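Long-range contacts in periplasmic cell division protein (SufI) (Aquifex aeolicus, PDB 6SYY), which binds copper ions and probably acts as a multicopper oxidase of the laccase kind: residues 260-265 with 290-295; 274-279 with 299-304; 66-71 with 82-87; 106-111 with 139-144. All coordinates share one frame; numbering follows the deposited sequence.

Contact 1: residues 260-265 with 290-295; sequences PYRLAL and VNEILV
Arg262 NH1 meets Glu292 OE1 at 2.6 Å in a salt bridge that lies in the guanidinium plane and runs nearly along the C-O axis of the acceptor. The two planes are 61° apart, and OE1 receives NH1 while OE2 of Glu292 pairs with Arg271. Arg262 reaches its mate because CG stands anti to the backbone N (chi1 -173°) and the chain bends at chi3. Leu294 CD1 covers one guanidinium face, 3.8 Å above its plane. The strands that carry this pair run antiparallel: Tyr261 and Val295 exchange two backbone bonds, as do Leu263 and Ile293. On the face of Tyr261, Leu263 and Val295, Leu263 CD1 packs at 3.9 Å against Val295 CG1. The strand pair probably belongs to the second cupredoxin-like domain of the multicopper oxidase fold. Past the Leu263-Ile293 pair, water 1 accepts from Leu265 N and donates to Asn291 O. Shortened to an alanine, Arg262 would probably leave Glu292 OE1 without its positive mate and uncover the methyl groups of Leu294. Because NH2 of Arg262 also donates to His323 O, the guanidinium is held from two directions, which implies a fixed rotation and a probably ionised Glu292 beside the apolar contacts of Leu263, Ile293 and Val295.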
loop_
_atom_site.group_PDB
_atom_site.type_symbol
_atom_site.label_atom_id
_atom_site.label_comp_id
_atom_site.label_asym_id
_atom_site.label_seq_id
_atom_site.Cartn_x
_atom_site.Cartn_y
_atom_site.Cartn_z
ATOM N N PRO A 260 -7.418 8.068 -5.030
ATOM C CA PRO A 260 -6.533 8.660 -4.026
ATOM C C PRO A 260 -7.327 9.487 -3.025
ATOM O O PRO A 260 -8.433 9.957 -3.301
ATOM C CB PRO A 260 -5.614 9.556 -4.866
ATOM C CG PRO A 260 -6.506 10.030 -5.968
ATOM C CD PRO A 260 -7.471 8.883 -6.257
ATOM N N TYR A 261 -6.737 9.664 -1.849
ATOM C CA TYR A 261 -7.364 10.419 -0.774
ATOM C C TYR A 261 -6.488 11.591 -0.363
ATOM O O TYR A 261 -5.257 11.487 -0.348
ATOM C CB TYR A 261 -7.634 9.538 0.448
ATOM C CG TYR A 261 -8.516 8.364 0.135
ATOM C CD1 TYR A 261 -7.976 7.178 -0.347
ATOM C CD2 TYR A 261 -9.886 8.441 0.309
ATOM C CE1 TYR A 261 -8.774 6.100 -0.643
ATOM C CE2 TYR A 261 -10.695 7.365 0.016
ATOM C CZ TYR A 261 -10.133 6.201 -0.463
ATOM O OH TYR A 261 -10.936 5.129 -0.760
ATOM N N ARG A 262 -7.134 12.701 -0.029
ATOM C CA ARG A 262 -6.484 13.849 0.595
ATOM C C ARG A 262 -7.128 13.980 1.972
ATOM O O ARG A 262 -8.242 14.500 2.095
ATOM C CB ARG A 262 -6.651 15.111 -0.253
ATOM C CG ARG A 262 -5.858 16.310 0.246
ATOM C CD ARG A 262 -5.995 17.527 -0.672
ATOM N NE ARG A 262 -5.378 17.329 -1.984
ATOM C CZ ARG A 262 -4.093 17.549 -2.254
ATOM N NH1 ARG A 262 -3.270 17.966 -1.303
ATOM N NH2 ARG A 262 -3.626 17.346 -3.481
ATOM N N LEU A 263 -6.439 13.495 3.004
ATOM C CA LEU A 263 -7.031 13.297 4.323
ATOM C C LEU A 263 -6.650 14.419 5.278
ATOM O O LEU A 263 -5.473 14.781 5.380
ATOM C CB LEU A 263 -6.588 11.960 4.911
ATOM C CG LEU A 263 -6.862 10.742 4.038
ATOM C CD1 LEU A 263 -6.275 9.521 4.695
ATOM C CD2 LEU A 263 -8.357 10.572 3.810
ATOM N N ALA A 264 -7.643 14.947 5.994
ATOM C CA ALA A 264 -7.428 15.912 7.061
ATOM C C ALA A 264 -8.251 15.502 8.275
ATOM O O ALA A 264 -9.154 14.667 8.183
ATOM C CB ALA A 264 -7.797 17.341 6.630
ATOM N N LEU A 265 -7.922 16.093 9.422
ATOM C CA LEU A 265 -8.646 15.872 10.671
ATOM C C LEU A 265 -9.330 17.177 11.054
ATOM O O LEU A 265 -8.662 18.158 11.394
ATOM C CB LEU A 265 -7.706 15.391 11.773
ATOM C CG LEU A 265 -7.190 13.968 11.558
ATOM C CD1 LEU A 265 -6.035 13.651 12.494
ATOM C CD2 LEU A 265 -8.324 12.973 11.747
ATOM N N VAL A 290 2.011 18.112 9.831
ATOM C CA VAL A 290 1.197 18.485 8.681
ATOM C C VAL A 290 -0.226 18.715 9.166
ATOM O O VAL A 290 -0.560 18.471 10.326
ATOM C CB VAL A 290 1.204 17.408 7.577
ATOM C CG1 VAL A 290 2.612 17.170 7.061
ATOM C CG2 VAL A 290 0.579 16.114 8.093
ATOM N N ASN A 291 -1.071 19.194 8.252
ATOM C CA ASN A 291 -2.509 19.235 8.485
ATOM C C ASN A 291 -3.283 18.521 7.383
ATOM O O ASN A 291 -4.518 18.586 7.365
ATOM C CB ASN A 291 -2.997 20.682 8.651
ATOM C CG ASN A 291 -2.576 21.587 7.506
ATOM O OD1 ASN A 291 -2.641 21.210 6.338
ATOM N ND2 ASN A 291 -2.142 22.796 7.843
ATOM N N GLU A 292 -2.591 17.840 6.469
ATOM C CA GLU A 292 -3.232 16.977 5.485
ATOM C C GLU A 292 -2.182 16.063 4.870
ATOM O O GLU A 292 -0.987 16.368 4.873
ATOM C CB GLU A 292 -3.943 17.778 4.386
ATOM C CG GLU A 292 -3.029 18.647 3.553
ATOM C CD GLU A 292 -3.686 19.104 2.269
ATOM O OE1 GLU A 292 -3.412 18.494 1.216
ATOM O OE2 GLU A 292 -4.485 20.063 2.314
ATOM N N ILE A 293 -2.649 14.933 4.341
ATOM C CA ILE A 293 -1.792 13.982 3.643
ATOM C C ILE A 293 -2.524 13.461 2.414
ATOM O O ILE A 293 -3.735 13.209 2.449
ATOM C CB ILE A 293 -1.360 12.808 4.545
ATOM C CG1 ILE A 293 -2.579 12.134 5.181
ATOM C CG2 ILE A 293 -0.372 13.276 5.599
ATOM C CD1 ILE A 293 -2.250 10.818 5.838
ATOM N N LEU A 294 -1.779 13.308 1.326
ATOM C CA LEU A 294 -2.274 12.729 0.086
ATOM C C LEU A 294 -1.750 11.304 0.006
ATOM O O LEU A 294 -0.538 11.083 0.105
ATOM C CB LEU A 294 -1.807 13.551 -1.113
ATOM C CG LEU A 294 -2.373 13.268 -2.503
ATOM C CD1 LEU A 294 -3.863 13.540 -2.529
ATOM C CD2 LEU A 294 -1.656 14.132 -3.527
ATOM N N VAL A 295 -2.652 10.341 -0.153
ATOM C CA VAL A 295 -2.279 8.932 -0.161
ATOM C C VAL A 295 -2.966 8.249 -1.338
ATOM O O VAL A 295 -4.199 8.236 -1.429
ATOM C CB VAL A 295 -2.617 8.240 1.171
ATOM C CG1 VAL A 295 -3.987 8.668 1.676
ATOM C CG2 VAL A 295 -2.515 6.727 1.033
HETATM O O HOH W 1 -5.959 18.064 9.761
#

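Contact 2: residues 274-279 with 299-304; sequences FWVIGV and ERIDIL
Strands 274-279 and 300-304 run antiparallel, their short axes 4.5 Å apart at closest and their directions 136° from one another. Trp275 and Leu304 form a hydrogen-bonded pair, Val276 and Ile303 a non-hydrogen-bonded one; then the register slips by one. Ile277 N and Gly278 N both donate to Asp302 O, at 2.8 Å from Ile277 N and 3.2 Å from Gly278 N, and both approach from the same face of that carbonyl. This is a classic beta bulge. Asp302 N returns a bond to Gly278 O from above the carbonyl plane, 47° out of it, and a CB on Gly278 would crowd Asp302 CB.

The bulge leaves Ile277 lying across Leu304 at about a right angle: its CG2, anti to the carbonyl carbon, touches Leu304 CG at 3.7 Å, while CG1 rests near Asp302 O. With only an alanine at Ile277, the side of Leu304 now covered by the ethyl branch and the methyl would probably be left with a gap. On the face shared by Val276 and Ile303, the ring of Phe274 meets Ile303 through CD1, 3.9 Å from Ile303 CD1, and Val276 CG1 meets Ile301 CG2.

The carboxylate of Asp302 is buried but has partners: OD2 forms a salt bridge with Arg249 and OD1 bonds to Thr155. With its carbonyl also gripped by two amides, Asp302 is bound through both backbone and side chain, and the arginine probably keeps it ionised.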
loop_
_atom_site.group_PDB
_atom_site.type_symbol
_atom_site.label_atom_id
_atom_site.label_comp_id
_atom_site.label_asym_id
_atom_site.label_seq_id
_atom_site.Cartn_x
_atom_site.Cartn_y
_atom_site.Cartn_z
ATOM N N PHE A 274 -1.267 16.929 12.940
ATOM C CA PHE A 274 -0.788 15.571 13.166
ATOM C C PHE A 274 0.560 15.443 12.468
ATOM O O PHE A 274 1.020 16.370 11.794
ATOM C CB PHE A 274 -1.802 14.520 12.695
ATOM C CG PHE A 274 -2.171 14.625 11.246
ATOM C CD1 PHE A 274 -1.631 13.749 10.317
ATOM C CD2 PHE A 274 -3.076 15.584 10.811
ATOM C CE1 PHE A 274 -1.972 13.831 8.978
ATOM C CE2 PHE A 274 -3.424 15.672 9.472
ATOM C CZ PHE A 274 -2.868 14.794 8.554
ATOM N N TRP A 275 1.202 14.287 12.639
ATOM C CA TRP A 275 2.577 14.101 12.197
ATOM C C TRP A 275 2.711 12.864 11.325
ATOM O O TRP A 275 2.298 11.773 11.723
ATOM C CB TRP A 275 3.523 13.976 13.389
ATOM C CG TRP A 275 3.605 15.207 14.214
ATOM C CD1 TRP A 275 4.562 16.174 14.147
ATOM C CD2 TRP A 275 2.694 15.611 15.239
ATOM N NE1 TRP A 275 4.305 17.159 15.070
ATOM C CE2 TRP A 275 3.162 16.836 15.753
ATOM C CE3 TRP A 275 1.523 15.058 15.770
ATOM C CZ2 TRP A 275 2.507 17.516 16.773
ATOM C CZ3 TRP A 275 0.875 15.732 16.783
ATOM C CH2 TRP A 275 1.371 16.946 17.276
ATOM N N VAL A 276 3.305 13.037 10.147
ATOM C CA VAL A 276 3.761 11.897 9.363
ATOM C C VAL A 276 5.019 11.355 10.021
ATOM O O VAL A 276 5.990 12.092 10.230
ATOM C CB VAL A 276 4.030 12.295 7.907
ATOM C CG1 VAL A 276 4.581 11.107 7.124
ATOM C CG2 VAL A 276 2.769 12.831 7.262
ATOM N N ILE A 277 5.009 10.073 10.366
ATOM C CA ILE A 277 6.198 9.447 10.926
ATOM C C ILE A 277 6.763 8.344 10.044
ATOM O O ILE A 277 7.939 7.979 10.216
ATOM C CB ILE A 277 5.936 8.910 12.349
ATOM C CG1 ILE A 277 4.841 7.840 12.330
ATOM C CG2 ILE A 277 5.605 10.061 13.297
ATOM C CD1 ILE A 277 4.850 6.938 13.553
ATOM N N GLY A 278 6.000 7.813 9.096
ATOM C CA GLY A 278 6.503 6.733 8.272
ATOM C C GLY A 278 5.792 6.673 6.943
ATOM O O GLY A 278 4.673 7.175 6.786
ATOM N N VAL A 279 6.468 6.054 5.976
ATOM C CA VAL A 279 5.902 5.804 4.656
ATOM C C VAL A 279 6.086 4.326 4.331
ATOM O O VAL A 279 6.367 3.519 5.224
ATOM C CB VAL A 279 6.545 6.711 3.590
ATOM C CG1 VAL A 279 6.127 8.161 3.808
ATOM C CG2 VAL A 279 8.053 6.591 3.641
ATOM N N GLU A 299 0.208 3.367 -1.555
ATOM C CA GLU A 299 0.933 4.109 -0.537
ATOM C C GLU A 299 0.472 3.694 0.856
ATOM O O GLU A 299 -0.661 3.241 1.057
ATOM C CB GLU A 299 0.738 5.614 -0.718
ATOM C CG GLU A 299 1.506 6.217 -1.887
ATOM C CD GLU A 299 1.486 7.739 -1.873
ATOM O OE1 GLU A 299 0.386 8.325 -1.788
ATOM O OE2 GLU A 299 2.575 8.350 -1.933
ATOM N N ARG A 300 1.377 3.839 1.821
ATOM C CA ARG A 300 1.057 3.673 3.232
ATOM C C ARG A 300 1.695 4.824 3.993
ATOM O O ARG A 300 2.894 5.078 3.845
ATOM C CB ARG A 300 1.548 2.323 3.778
ATOM C CG ARG A 300 0.785 1.103 3.259
ATOM C CD ARG A 300 1.503 0.464 2.091
ATOM N NE ARG A 300 2.830 -0.005 2.479
ATOM C CZ ARG A 300 3.776 -0.361 1.618
ATOM N NH1 ARG A 300 3.542 -0.293 0.312
ATOM N NH2 ARG A 300 4.959 -0.777 2.059
ATOM N N ILE A 301 0.893 5.526 4.788
ATOM C CA ILE A 301 1.355 6.661 5.579
ATOM C C ILE A 301 1.084 6.348 7.045
ATOM O O ILE A 301 -0.066 6.107 7.431
ATOM C CB ILE A 301 0.661 7.970 5.161
ATOM C CG1 ILE A 301 0.687 8.136 3.640
ATOM C CG2 ILE A 301 1.322 9.170 5.835
ATOM C CD1 ILE A 301 2.084 8.270 3.055
ATOM N N ASP A 302 2.143 6.328 7.853
ATOM C CA ASP A 302 2.017 6.221 9.302
ATOM C C ASP A 302 1.966 7.620 9.902
ATOM O O ASP A 302 2.862 8.438 9.658
ATOM C CB ASP A 302 3.189 5.442 9.902
ATOM C CG ASP A 302 3.127 3.955 9.600
ATOM O OD1 ASP A 302 2.951 3.587 8.420
ATOM O OD2 ASP A 302 3.271 3.154 10.549
ATOM N N ILE A 303 0.923 7.895 10.684
ATOM C CA ILE A 303 0.766 9.197 11.315
ATOM C C ILE A 303 0.599 9.035 12.818
ATOM O O ILE A 303 0.135 8.001 13.308
ATOM C CB ILE A 303 -0.424 9.999 10.740
ATOM C CG1 ILE A 303 -1.748 9.286 11.039
ATOM C CG2 ILE A 303 -0.221 10.263 9.247
ATOM C CD1 ILE A 303 -2.981 10.131 10.764
ATOM N N LEU A 304 1.000 10.076 13.547
ATOM C CA LEU A 304 0.710 10.235 14.966
ATOM C C LEU A 304 -0.308 11.353 15.126
ATOM O O LEU A 304 -0.142 12.434 14.553
ATOM C CB LEU A 304 1.970 10.565 15.771
ATOM C CG LEU A 304 3.069 9.513 15.957
ATOM C CD1 LEU A 304 4.216 10.092 16.770
ATOM C CD2 LEU A 304 2.536 8.243 16.608
HETATM O O HOH W 2 5.377 2.365 7.690
#

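Contact 3: residues 66-71 with 82-87; sequences TAKWTT and MLVYEI
Thr66 pairs with Glu86 through two backbone bonds, the shorter running 2.6 Å from Glu86 N to Thr66 O, while water 3 spans Thr66 OG1 and Glu86 O. Ala67 turns to the other face, where its CB lies 3.9 Å from Tyr85 CE1; that tyrosine ring also meets Tyr158 and lies about 5 Å, side chain to side chain, from the copper ligand His159. Lys68 runs alongside Val84, its chain extended beyond CG, and NZ forms a salt bridge with Glu86 OE1 at 3.0 Å, arriving on the syn side but 27° out of the carboxylate plane. NZ also bonds to Tyr91 OH. These residues belong to the antiparallel beta hairpin of strands 63-72 and 80-86, in the first multicopper oxidase region. At Trp69, Leu83 CD2 stands 3.6 Å from the centroid of the five-membered ring of the indole and 12° off its normal, a CH-pi contact. Thr70 exchanges two backbone bonds with Met82, and the side chains of Thr70 and Val84 cross at about a right angle, Thr70 CG2 lying 3.8 Å from Val84 CG2.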
loop_
_atom_site.group_PDB
_atom_site.type_symbol
_atom_site.label_atom_id
_atom_site.label_comp_id
_atom_site.label_asym_id
_atom_site.label_seq_id
_atom_site.Cartn_x
_atom_site.Cartn_y
_atom_site.Cartn_z
ATOM N N THR A 66 -4.499 -19.207 2.564
ATOM C CA THR A 66 -5.482 -19.721 1.620
ATOM C C THR A 66 -6.431 -18.607 1.208
ATOM O O THR A 66 -7.075 -17.989 2.061
ATOM C CB THR A 66 -6.264 -20.884 2.224
ATOM O OG1 THR A 66 -5.349 -21.870 2.710
ATOM C CG2 THR A 66 -7.167 -21.507 1.170
ATOM N N ALA A 67 -6.517 -18.355 -0.097
ATOM C CA ALA A 67 -7.540 -17.478 -0.644
ATOM C C ALA A 67 -8.777 -18.308 -0.953
ATOM O O ALA A 67 -8.674 -19.370 -1.572
ATOM C CB ALA A 67 -7.045 -16.771 -1.904
ATOM N N LYS A 68 -9.940 -17.837 -0.512
ATOM C CA LYS A 68 -11.150 -18.622 -0.673
ATOM C C LYS A 68 -12.360 -17.703 -0.735
ATOM O O LYS A 68 -12.327 -16.558 -0.271
ATOM C CB LYS A 68 -11.316 -19.636 0.469
ATOM C CG LYS A 68 -11.636 -19.009 1.818
ATOM C CD LYS A 68 -12.092 -20.064 2.814
ATOM C CE LYS A 68 -12.691 -19.418 4.047
ATOM N NZ LYS A 68 -13.150 -20.414 5.054
ATOM N N TRP A 69 -13.433 -18.226 -1.323
ATOM C CA TRP A 69 -14.721 -17.553 -1.304
ATOM C C TRP A 69 -15.437 -17.807 0.014
ATOM O O TRP A 69 -15.366 -18.904 0.577
ATOM C CB TRP A 69 -15.595 -18.030 -2.459
ATOM C CG TRP A 69 -15.211 -17.435 -3.754
ATOM C CD1 TRP A 69 -14.580 -18.057 -4.788
ATOM C CD2 TRP A 69 -15.421 -16.079 -4.162
ATOM N NE1 TRP A 69 -14.391 -17.172 -5.822
ATOM C CE2 TRP A 69 -14.896 -15.950 -5.460
ATOM C CE3 TRP A 69 -16.004 -14.962 -3.554
ATOM C CZ2 TRP A 69 -14.938 -14.747 -6.164
ATOM C CZ3 TRP A 69 -16.045 -13.771 -4.251
ATOM C CH2 TRP A 69 -15.514 -13.672 -5.545
ATOM N N THR A 70 -16.127 -16.781 0.500
ATOM C CA THR A 70 -16.931 -16.855 1.713
ATOM C C THR A 70 -17.952 -15.723 1.654
ATOM O O THR A 70 -18.087 -15.046 0.629
ATOM C CB THR A 70 -16.051 -16.784 2.968
ATOM O OG1 THR A 70 -16.832 -17.105 4.123
ATOM C CG2 THR A 70 -15.454 -15.389 3.137
ATOM N N THR A 71 -18.678 -15.521 2.751
ATOM C CA THR A 71 -19.629 -14.424 2.871
ATOM C C THR A 71 -19.313 -13.631 4.127
ATOM O O THR A 71 -19.234 -14.203 5.219
ATOM C CB THR A 71 -21.070 -14.929 2.932
ATOM O OG1 THR A 71 -21.202 -15.842 4.028
ATOM C CG2 THR A 71 -21.439 -15.634 1.641
ATOM N N MET A 82 -17.419 -12.514 -0.825
ATOM C CA MET A 82 -16.105 -11.895 -0.906
ATOM C C MET A 82 -15.017 -12.958 -0.840
ATOM O O MET A 82 -15.242 -14.094 -0.410
ATOM C CB MET A 82 -15.894 -10.871 0.215
ATOM C CG MET A 82 -16.736 -9.620 0.082
ATOM S SD MET A 82 -16.315 -8.405 1.334
ATOM C CE MET A 82 -14.641 -8.002 0.848
ATOM N N LEU A 83 -13.824 -12.559 -1.274
ATOM C CA LEU A 83 -12.620 -13.361 -1.125
ATOM C C LEU A 83 -11.879 -12.940 0.138
ATOM O O LEU A 83 -11.871 -11.762 0.506
ATOM C CB LEU A 83 -11.710 -13.196 -2.345
ATOM C CG LEU A 83 -12.145 -13.817 -3.679
ATOM C CD1 LEU A 83 -11.384 -13.192 -4.845
ATOM C CD2 LEU A 83 -11.928 -15.318 -3.661
ATOM N N VAL A 84 -11.266 -13.909 0.814
ATOM C CA VAL A 84 -10.455 -13.625 1.992
ATOM C C VAL A 84 -9.195 -14.468 1.929
ATOM O O VAL A 84 -9.182 -15.566 1.366
ATOM C CB VAL A 84 -11.201 -13.893 3.323
ATOM C CG1 VAL A 84 -12.387 -12.963 3.477
ATOM C CG2 VAL A 84 -11.641 -15.347 3.419
ATOM N N TYR A 85 -8.123 -13.932 2.497
ATOM C CA TYR A 85 -6.946 -14.721 2.825
ATOM C C TYR A 85 -7.167 -15.324 4.206
ATOM O O TYR A 85 -7.393 -14.591 5.175
ATOM C CB TYR A 85 -5.684 -13.856 2.808
ATOM C CG TYR A 85 -5.169 -13.493 1.429
ATOM C CD1 TYR A 85 -4.946 -14.469 0.466
ATOM C CD2 TYR A 85 -4.894 -12.171 1.097
ATOM C CE1 TYR A 85 -4.465 -14.136 -0.797
ATOM C CE2 TYR A 85 -4.414 -11.828 -0.158
ATOM C CZ TYR A 85 -4.202 -12.812 -1.102
ATOM O OH TYR A 85 -3.726 -12.470 -2.347
ATOM N N GLU A 86 -7.137 -16.652 4.294
ATOM C CA GLU A 86 -7.292 -17.344 5.569
ATOM C C GLU A 86 -5.920 -17.762 6.080
ATOM O O GLU A 86 -5.192 -18.494 5.401
ATOM C CB GLU A 86 -8.212 -18.560 5.461
ATOM C CG GLU A 86 -8.367 -19.284 6.800
ATOM C CD GLU A 86 -9.601 -20.162 6.879
ATOM O OE1 GLU A 86 -10.280 -20.342 5.847
ATOM O OE2 GLU A 86 -9.891 -20.675 7.981
ATOM N N ILE A 87 -5.575 -17.286 7.272
ATOM C CA ILE A 87 -4.324 -17.616 7.942
ATOM C C ILE A 87 -4.676 -17.957 9.379
ATOM O O ILE A 87 -5.098 -17.078 10.140
ATOM C CB ILE A 87 -3.318 -16.460 7.897
ATOM C CG1 ILE A 87 -3.057 -16.029 6.455
ATOM C CG2 ILE A 87 -2.027 -16.867 8.576
ATOM C CD1 ILE A 87 -2.317 -14.717 6.344
HETATM O O HOH W 3 -4.699 -21.332 5.299
#

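Contact 4: residues 106-111 with 139-144; sequences DFVNNS and GETYSY
Phe107 and Tyr142 form a hydrogen-bonded antiparallel pair where strand 141-143 lies along strand 102-110, in the first multicopper oxidase region of the chain. The directions of the two short segments differ by 172°, close to the antiparallel limit. Among backbone bonds, Phe107 N gives to Tyr142 O and Tyr142 N to Phe107 O, both at 2.8 Å. Beyond them Asn109 N bonds to Glu140 O, and Gly139 N to Asn109 O at 2.7 Å. Gly139 has a phi of 85°, at which a side chain would be jammed against the preceding carbonyl oxygen.

Apolar contacts gather round Phe107: its CB lies 3.7 Å from Tyr144 CE1, at the edge of that ring. Tyr142 CD2 stands 3.6 Å above the plane of the Tyr144 ring, over its centre, so the edge of the Tyr142 ring is turned toward the face of Tyr144. The far end of Tyr144 bonds through OH to Ile117 O, and its ring meets Trp119 edge-to-face.

On the opposite face of the strands, the hydroxyl oxygen OG1 of Thr141 makes van der Waals contact with both methyls of Val108.

Polar side chains hold the two ends. Asp106 OD2, salt-bridged to Arg62, and Ser143 OG are spanned by water 4, which donates to OD2. At the other end Asn109 closes an Asx turn: its OD1 accepts from Ser111 N, above the carbonyl plane, and from Ser111 OG at 2.6 Å, on a lone pair.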
loop_
_atom_site.group_PDB
_atom_site.type_symbol
_atom_site.label_atom_id
_atom_site.label_comp_id
_atom_site.label_asym_id
_atom_site.label_seq_id
_atom_site.Cartn_x
_atom_site.Cartn_y
_atom_site.Cartn_z
ATOM N N ASP A 106 3.344 -20.612 2.154
ATOM C CA ASP A 106 2.715 -21.350 1.067
ATOM C C ASP A 106 1.377 -20.701 0.764
ATOM O O ASP A 106 0.546 -20.537 1.665
ATOM C CB ASP A 106 2.497 -22.827 1.416
ATOM C CG ASP A 106 3.730 -23.482 1.989
ATOM O OD1 ASP A 106 3.685 -23.908 3.163
ATOM O OD2 ASP A 106 4.747 -23.556 1.271
ATOM N N PHE A 107 1.172 -20.327 -0.494
ATOM C CA PHE A 107 -0.109 -19.797 -0.937
ATOM C C PHE A 107 -0.956 -20.939 -1.479
ATOM O O PHE A 107 -0.588 -21.572 -2.475
ATOM C CB PHE A 107 0.081 -18.718 -2.001
ATOM C CG PHE A 107 -1.186 -18.357 -2.722
ATOM C CD1 PHE A 107 -2.338 -18.041 -2.014
ATOM C CD2 PHE A 107 -1.229 -18.333 -4.107
ATOM C CE1 PHE A 107 -3.512 -17.709 -2.676
ATOM C CE2 PHE A 107 -2.398 -17.998 -4.778
ATOM C CZ PHE A 107 -3.539 -17.687 -4.062
ATOM N N VAL A 108 -2.085 -21.200 -0.828
ATOM C CA VAL A 108 -3.050 -22.191 -1.289
ATOM C C VAL A 108 -4.198 -21.445 -1.953
ATOM O O VAL A 108 -4.850 -20.601 -1.324
ATOM C CB VAL A 108 -3.546 -23.070 -0.133
ATOM C CG1 VAL A 108 -4.429 -24.186 -0.662
ATOM C CG2 VAL A 108 -2.362 -23.620 0.645
ATOM N N ASN A 109 -4.450 -21.749 -3.223
ATOM C CA ASN A 109 -5.368 -20.970 -4.049
ATOM C C ASN A 109 -6.696 -21.709 -4.178
ATOM O O ASN A 109 -6.809 -22.676 -4.935
ATOM C CB ASN A 109 -4.756 -20.699 -5.420
ATOM C CG ASN A 109 -5.610 -19.775 -6.266
ATOM O OD1 ASN A 109 -6.527 -19.123 -5.762
ATOM N ND2 ASN A 109 -5.306 -19.705 -7.557
ATOM N N ASN A 110 -7.705 -21.241 -3.447
ATOM C CA ASN A 110 -9.081 -21.693 -3.620
ATOM C C ASN A 110 -9.970 -20.541 -4.075
ATOM O O ASN A 110 -11.168 -20.518 -3.790
ATOM C CB ASN A 110 -9.621 -22.310 -2.329
ATOM C CG ASN A 110 -8.886 -23.577 -1.933
ATOM O OD1 ASN A 110 -8.330 -24.276 -2.779
ATOM N ND2 ASN A 110 -8.887 -23.883 -0.639
ATOM N N SER A 111 -9.386 -19.569 -4.776
ATOM C CA SER A 111 -10.117 -18.384 -5.202
ATOM C C SER A 111 -10.949 -18.607 -6.458
ATOM O O SER A 111 -11.752 -17.736 -6.806
ATOM C CB SER A 111 -9.145 -17.227 -5.441
ATOM O OG SER A 111 -8.348 -17.460 -6.589
ATOM N N GLY A 139 -7.064 -24.527 -6.945
ATOM C CA GLY A 139 -6.689 -25.813 -6.401
ATOM C C GLY A 139 -5.200 -26.032 -6.253
ATOM O O GLY A 139 -4.796 -27.041 -5.663
ATOM N N GLU A 140 -4.368 -25.125 -6.755
ATOM C CA GLU A 140 -2.923 -25.284 -6.707
ATOM C C GLU A 140 -2.316 -24.454 -5.582
ATOM O O GLU A 140 -2.956 -23.583 -4.984
ATOM C CB GLU A 140 -2.291 -24.911 -8.054
ATOM C CG GLU A 140 -2.365 -26.037 -9.092
ATOM C CD GLU A 140 -1.688 -25.686 -10.405
ATOM O OE1 GLU A 140 -1.247 -24.523 -10.566
ATOM O OE2 GLU A 140 -1.601 -26.580 -11.276
ATOM N N THR A 141 -1.050 -24.740 -5.301
ATOM C CA THR A 141 -0.321 -24.115 -4.208
ATOM C C THR A 141 0.993 -23.571 -4.742
ATOM O O THR A 141 1.700 -24.270 -5.477
ATOM C CB THR A 141 -0.059 -25.119 -3.076
ATOM O OG1 THR A 141 -1.302 -25.503 -2.475
ATOM C CG2 THR A 141 0.851 -24.518 -2.017
ATOM N N TYR A 142 1.317 -22.329 -4.388
ATOM C CA TYR A 142 2.641 -21.786 -4.659
ATOM C C TYR A 142 3.418 -21.730 -3.353
ATOM O O TYR A 142 3.051 -20.991 -2.436
ATOM C CB TYR A 142 2.592 -20.403 -5.305
ATOM C CG TYR A 142 3.970 -19.957 -5.734
ATOM C CD1 TYR A 142 4.563 -20.486 -6.870
ATOM C CD2 TYR A 142 4.695 -19.045 -4.981
ATOM C CE1 TYR A 142 5.829 -20.101 -7.261
ATOM C CE2 TYR A 142 5.962 -18.655 -5.365
ATOM C CZ TYR A 142 6.524 -19.187 -6.505
ATOM O OH TYR A 142 7.787 -18.805 -6.892
ATOM N N SER A 143 4.489 -22.512 -3.282
ATOM C CA SER A 143 5.386 -22.511 -2.136
ATOM C C SER A 143 6.467 -21.466 -2.379
ATOM O O SER A 143 7.332 -21.647 -3.243
ATOM C CB SER A 143 5.994 -23.893 -1.936
ATOM O OG SER A 143 7.066 -23.834 -1.017
ATOM N N TYR A 144 6.411 -20.377 -1.636
ATOM C CA TYR A 144 7.436 -19.352 -1.735
ATOM C C TYR A 144 8.724 -19.867 -1.111
ATOM O O TYR A 144 8.721 -20.232 0.071
ATOM C CB TYR A 144 6.989 -18.078 -1.030
ATOM C CG TYR A 144 5.799 -17.403 -1.659
ATOM C CD1 TYR A 144 4.506 -17.828 -1.380
ATOM C CD2 TYR A 144 5.969 -16.333 -2.525
ATOM C CE1 TYR A 144 3.417 -17.210 -1.953
ATOM C CE2 TYR A 144 4.887 -15.707 -3.101
ATOM C CZ TYR A 144 3.613 -16.146 -2.812
ATOM O OH TYR A 144 2.538 -15.516 -3.393
HETATM O O HOH W 4 6.078 -25.683 0.741
#

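Contacts 3 and 4 come first along the chain, in one family region, and contacts 1 and 2 follow in the next. Within each pair the strands are neighbours: 63-72 beside 102-110, with Ala67 O about 2.8 Å from Asn110 N, and 261-267 beside 270-279. The segments of contacts 1 and 2 alternate along the chain, their centres 10 Å apart, whereas contacts 3 and 4 follow in series with centres 12 Å apart. Between the pairs the centres lie 29 to 37 Å apart, with no touch. The contacts thus build two separate beta regions of the multi-domain oxidase; both approach the copper sites, with Arg300 of contact 2 and Tyr85 of contact 3 near copper-binding histidines.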